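Local coordinates for protein phenol hydroxylase component phO (Pseudomonas stutzeri, PDB 3U52) that is a small subunit of a multicomponent bacterial phenol hydroxylase, and probably takes part in hydroxylating phenol together with the other proteins of that complex, at residues A91-E95 and Q96-H100; L42-Q45 and P46-F50. All coordinates share one frame; numbering follows the deposited sequence.

Contact 1: A91-E95 and Q96-H100; sequences ASLKE and QGIDH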
loop_
_atom_site.group_PDB
_atom_site.type_symbol
_atom_site.label_atom_id
_atom_site.label_comp_id
_atom_site.label_asym_id
_atom_site.label_seq_id
_atom_site.Cartn_x
_atom_site.Cartn_y
_atom_site.Cartn_z
ATOM N N ALA E 91 32.947 -64.712 -9.551
ATOM C CA ALA E 91 33.567 -64.324 -8.266
ATOM C C ALA E 91 32.822 -63.163 -7.591
ATOM O O ALA E 91 32.298 -62.268 -8.272
ATOM C CB ALA E 91 34.983 -63.948 -8.469
ATOM N N SER E 92 32.793 -63.172 -6.264
ATOM C CA SER E 92 32.070 -62.144 -5.526
ATOM C C SER E 92 32.683 -60.758 -5.783
ATOM O O SER E 92 33.830 -60.631 -6.231
ATOM C CB SER E 92 32.027 -62.463 -4.016
ATOM O OG SER E 92 33.216 -62.046 -3.373
ATOM N N LEU E 93 31.908 -59.718 -5.493
ATOM C CA LEU E 93 32.418 -58.342 -5.593
ATOM C C LEU E 93 33.630 -58.148 -4.695
ATOM O O LEU E 93 34.661 -57.637 -5.128
ATOM C CB LEU E 93 31.291 -57.344 -5.251
ATOM C CG LEU E 93 30.412 -56.796 -6.396
ATOM C CD1 LEU E 93 30.330 -57.633 -7.683
ATOM C CD2 LEU E 93 29.031 -56.387 -5.908
ATOM N N LYS E 94 33.508 -58.579 -3.444
ATOM C CA LYS E 94 34.536 -58.359 -2.439
ATOM C C LYS E 94 35.876 -59.074 -2.751
ATOM O O LYS E 94 36.952 -58.499 -2.565
ATOM C CB LYS E 94 34.005 -58.785 -1.062
ATOM C CG LYS E 94 34.992 -58.556 0.067
ATOM C CD LYS E 94 34.422 -58.894 1.421
ATOM C CE LYS E 94 35.258 -58.210 2.516
ATOM N NZ LYS E 94 34.700 -58.372 3.905
ATOM N N GLU E 95 35.813 -60.325 -3.213
ATOM C CA GLU E 95 37.054 -61.070 -3.538
ATOM C C GLU E 95 37.851 -60.499 -4.717
ATOM O O GLU E 95 39.072 -60.643 -4.773
ATOM C CB GLU E 95 36.822 -62.582 -3.666
ATOM C CG GLU E 95 35.766 -63.001 -4.617
ATOM C CD GLU E 95 35.666 -64.521 -4.765
ATOM O OE1 GLU E 95 34.623 -65.112 -4.369
ATOM O OE2 GLU E 95 36.631 -65.127 -5.295
ATOM N N GLN E 96 37.181 -59.801 -5.630
ATOM C CA GLN E 96 37.913 -59.122 -6.687
ATOM C C GLN E 96 38.292 -57.656 -6.415
ATOM O O GLN E 96 38.801 -56.975 -7.296
ATOM C CB GLN E 96 37.271 -59.360 -8.059
ATOM C CG GLN E 96 35.817 -59.045 -8.159
ATOM C CD GLN E 96 35.184 -59.699 -9.353
ATOM O OE1 GLN E 96 34.155 -60.335 -9.242
ATOM N NE2 GLN E 96 35.799 -59.542 -10.508
ATOM N N GLY E 97 38.099 -57.182 -5.183
ATOM C CA GLY E 97 38.614 -55.858 -4.810
ATOM C C GLY E 97 37.649 -54.698 -5.032
ATOM O O GLY E 97 38.041 -53.520 -4.978
ATOM N N ILE E 98 36.384 -55.021 -5.288
ATOM C CA ILE E 98 35.347 -53.987 -5.448
ATOM C C ILE E 98 34.837 -53.673 -4.032
ATOM O O ILE E 98 34.005 -54.390 -3.486
ATOM C CB ILE E 98 34.257 -54.459 -6.425
ATOM C CG1 ILE E 98 34.867 -54.662 -7.821
ATOM C CG2 ILE E 98 33.077 -53.452 -6.525
ATOM C CD1 ILE E 98 33.988 -55.514 -8.710
ATOM N N ASP E 99 35.437 -52.660 -3.426
ATOM C CA ASP E 99 35.195 -52.324 -2.027
ATOM C C ASP E 99 34.196 -51.135 -1.904
ATOM O O ASP E 99 33.656 -50.658 -2.920
ATOM C CB ASP E 99 36.512 -52.048 -1.308
ATOM C CG ASP E 99 37.221 -50.792 -1.796
ATOM O OD1 ASP E 99 36.598 -49.874 -2.434
ATOM O OD2 ASP E 99 38.439 -50.701 -1.496
ATOM N N HIS E 100 33.920 -50.718 -0.674
ATOM C CA HIS E 100 32.847 -49.740 -0.404
ATOM C C HIS E 100 33.197 -48.405 -1.074
ATOM O O HIS E 100 34.329 -47.949 -1.004
ATOM C CB HIS E 100 32.654 -49.629 1.110
ATOM C CG HIS E 100 31.680 -48.595 1.552
ATOM N ND1 HIS E 100 30.335 -48.657 1.274
ATOM C CD2 HIS E 100 31.866 -47.476 2.295
ATOM C CE1 HIS E 100 29.725 -47.624 1.842
ATOM N NE2 HIS E 100 30.637 -46.888 2.459
#
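The side chain of Q96, third residue of the type I turn K94-G97, folds back over the carbonyls of A91 and S92, with CG only 3.2 Å from S92 O. That CG stands between the backbone N and the carbonyl carbon of Q96 (chi1 53°), and the chain beyond it is extended. The backbone N of Q96 reaches L93 O in a weak, strongly bent bond. Just before and into the turn, S92 OG accepts from E95 N (3.1 Å), an ST motif, and a weak return bond from S92 N to E95 OE1 makes the pair resemble a capping box. G97 comes next and closes the turn, its N donating to K94 O over 3.1 Å. Its positive phi (91°) reverses the chain, so that I98 N also meets L93 O, at 3.1 Å and 151°. These two bonds, one inside the other, and the left-handed glycine make a worked example of the Schellman motif, here following residues with helical backbone angles. I98 supplies its customary apolar clasp: CG2, opposite the backbone N about the CA-CB bond, lies 4.3 Å from L93 CG. Further on, D99 OD1 hydrogen-bonds S102 OG and forms a salt bridge with a basic side chain of another protein chain. L93 O is thus shared by a good and a weak N-H bond, while L93 and I98 also pack on F50 of helix 50-62, so polar bonding and apolar packing hold the same turn.

Contact 2: L42-Q45 and P46-F50; sequences LLVQ and PGMTF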
loop_
_atom_site.group_PDB
_atom_site.type_symbol
_atom_site.label_atom_id
_atom_site.label_comp_id
_atom_site.label_asym_id
_atom_site.label_seq_id
_atom_site.Cartn_x
_atom_site.Cartn_y
_atom_site.Cartn_z
ATOM N N LEU E 42 24.607 -47.356 -6.119
ATOM C CA LEU E 42 23.942 -48.617 -5.801
ATOM C C LEU E 42 24.322 -49.137 -4.384
ATOM O O LEU E 42 25.426 -48.845 -3.876
ATOM C CB LEU E 42 24.307 -49.651 -6.871
ATOM C CG LEU E 42 24.225 -49.153 -8.322
ATOM C CD1 LEU E 42 25.088 -50.074 -9.195
ATOM C CD2 LEU E 42 22.792 -49.162 -8.809
ATOM N N LEU E 43 23.392 -49.874 -3.759
ATOM C CA LEU E 43 23.624 -50.583 -2.509
ATOM C C LEU E 43 23.513 -52.055 -2.864
ATOM O O LEU E 43 22.480 -52.529 -3.364
ATOM C CB LEU E 43 22.570 -50.244 -1.456
ATOM C CG LEU E 43 23.003 -50.687 -0.041
ATOM C CD1 LEU E 43 24.110 -49.798 0.495
ATOM C CD2 LEU E 43 21.854 -50.741 0.943
ATOM N N VAL E 44 24.578 -52.767 -2.529
ATOM C CA VAL E 44 24.936 -54.037 -3.142
ATOM C C VAL E 44 25.486 -54.974 -2.035
ATOM O O VAL E 44 26.078 -54.499 -1.046
ATOM C CB VAL E 44 25.982 -53.657 -4.228
ATOM C CG1 VAL E 44 27.405 -54.069 -3.942
ATOM C CG2 VAL E 44 25.496 -53.809 -5.615
ATOM N N GLN E 45 25.266 -56.284 -2.191
ATOM C CA GLN E 45 25.805 -57.274 -1.229
ATOM C C GLN E 45 27.225 -57.609 -1.675
ATOM O O GLN E 45 27.408 -58.101 -2.784
ATOM C CB GLN E 45 24.937 -58.558 -1.162
ATOM C CG GLN E 45 23.412 -58.430 -1.575
ATOM C CD GLN E 45 22.423 -58.156 -0.409
ATOM O OE1 GLN E 45 22.773 -58.294 0.780
ATOM N NE2 GLN E 45 21.169 -57.761 -0.759
ATOM N N PRO E 46 28.238 -57.360 -0.823
ATOM C CA PRO E 46 29.637 -57.651 -1.185
ATOM C C PRO E 46 29.860 -59.132 -1.620
ATOM O O PRO E 46 30.821 -59.451 -2.330
ATOM C CB PRO E 46 30.413 -57.317 0.090
ATOM C CG PRO E 46 29.380 -57.137 1.180
ATOM C CD PRO E 46 28.108 -56.819 0.545
ATOM N N GLY E 47 28.943 -60.012 -1.237
ATOM C CA GLY E 47 29.012 -61.402 -1.650
ATOM C C GLY E 47 28.421 -61.740 -3.017
ATOM O O GLY E 47 28.676 -62.841 -3.538
ATOM N N MET E 48 27.654 -60.827 -3.622
ATOM C CA MET E 48 27.026 -61.167 -4.903
ATOM C C MET E 48 28.114 -61.291 -5.969
ATOM O O MET E 48 29.182 -60.718 -5.825
ATOM C CB MET E 48 25.952 -60.156 -5.300
ATOM C CG MET E 48 26.490 -58.864 -5.929
ATOM S SD MET E 48 25.219 -57.598 -6.246
ATOM C CE MET E 48 24.048 -58.405 -7.298
ATOM N N THR E 49 27.855 -62.070 -7.005
ATOM C CA THR E 49 28.877 -62.293 -8.038
ATOM C C THR E 49 28.867 -61.110 -9.010
ATOM O O THR E 49 27.866 -60.422 -9.149
ATOM C CB THR E 49 28.613 -63.598 -8.839
ATOM O OG1 THR E 49 27.334 -63.526 -9.476
ATOM C CG2 THR E 49 28.618 -64.830 -7.930
ATOM N N PHE E 50 29.976 -60.888 -9.692
ATOM C CA PHE E 50 30.013 -59.871 -10.728
ATOM C C PHE E 50 28.923 -60.089 -11.776
ATOM O O PHE E 50 28.330 -59.119 -12.227
ATOM C CB PHE E 50 31.391 -59.740 -11.376
ATOM C CG PHE E 50 31.583 -58.415 -12.072
ATOM C CD1 PHE E 50 31.145 -58.235 -13.391
ATOM C CD2 PHE E 50 32.121 -57.327 -11.386
ATOM C CE1 PHE E 50 31.281 -56.987 -14.044
ATOM C CE2 PHE E 50 32.257 -56.098 -12.021
ATOM C CZ PHE E 50 31.836 -55.931 -13.352
#
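The strand-to-helix connection of a ubiquitin-like beta-grasp sheet is made here by a type I beta turn from Q45 to M48, which takes the chain from strand 40-44 towards helix 50-62. P46 sits at the second position of the turn, where its ring-restricted phi suits the bend, and G47 follows with similar helical angles. The closing bond runs from M48 N to Q45 O over 2.9 Å and is nearly straight at the hydrogen (167°). P46 leans back on the strand end as well, its CD lying 3.5 Å from V44 O. Q45 N is buried at this bend with no partner in the model, probably a polar cost of leaving the strand.

Side chains then carry the contact inward. M48 has CG between its backbone N and carbonyl carbon (chi1 80°), which brings the thioether back toward Q45 O, with CG 3.4 Å from that oxygen. V44 and M48 cross at about a right angle, a methyl branch of the valine meeting the sulfur. Both pack against helix 50-62, I57 touching V44 and M48 while L53 packs on V44. T49 is the N-cap of that helix, its OG1 accepting from A52 N, and the ring of F50 in the first turn meets W78 edge-to-face. Between the two segments, the apolar side-chain contact is V44 CG2 to M48 SD, 3.9 Å apart.

In the fold
Followed from the N terminus, the chain reaches contact 2 first, where the end of strand 40-44 turns towards helix 50-62. Contact 1 opens only later, in the loop between strands 83-85 and 102-107. Each closes a short local turn, and the two stand in series, neither nested nor crossed, with centres about 8 Å apart. Their backbones probably bond directly: L93 N lies 2.9 Å from M48 O and K94 N 3.0 Å from P46 O. L93 also packs against V44, CD2 to CG1 at 3.4 Å. Together they tie the loop leading into strand 102-107 to the strand-helix connection on one side of the beta-grasp fold.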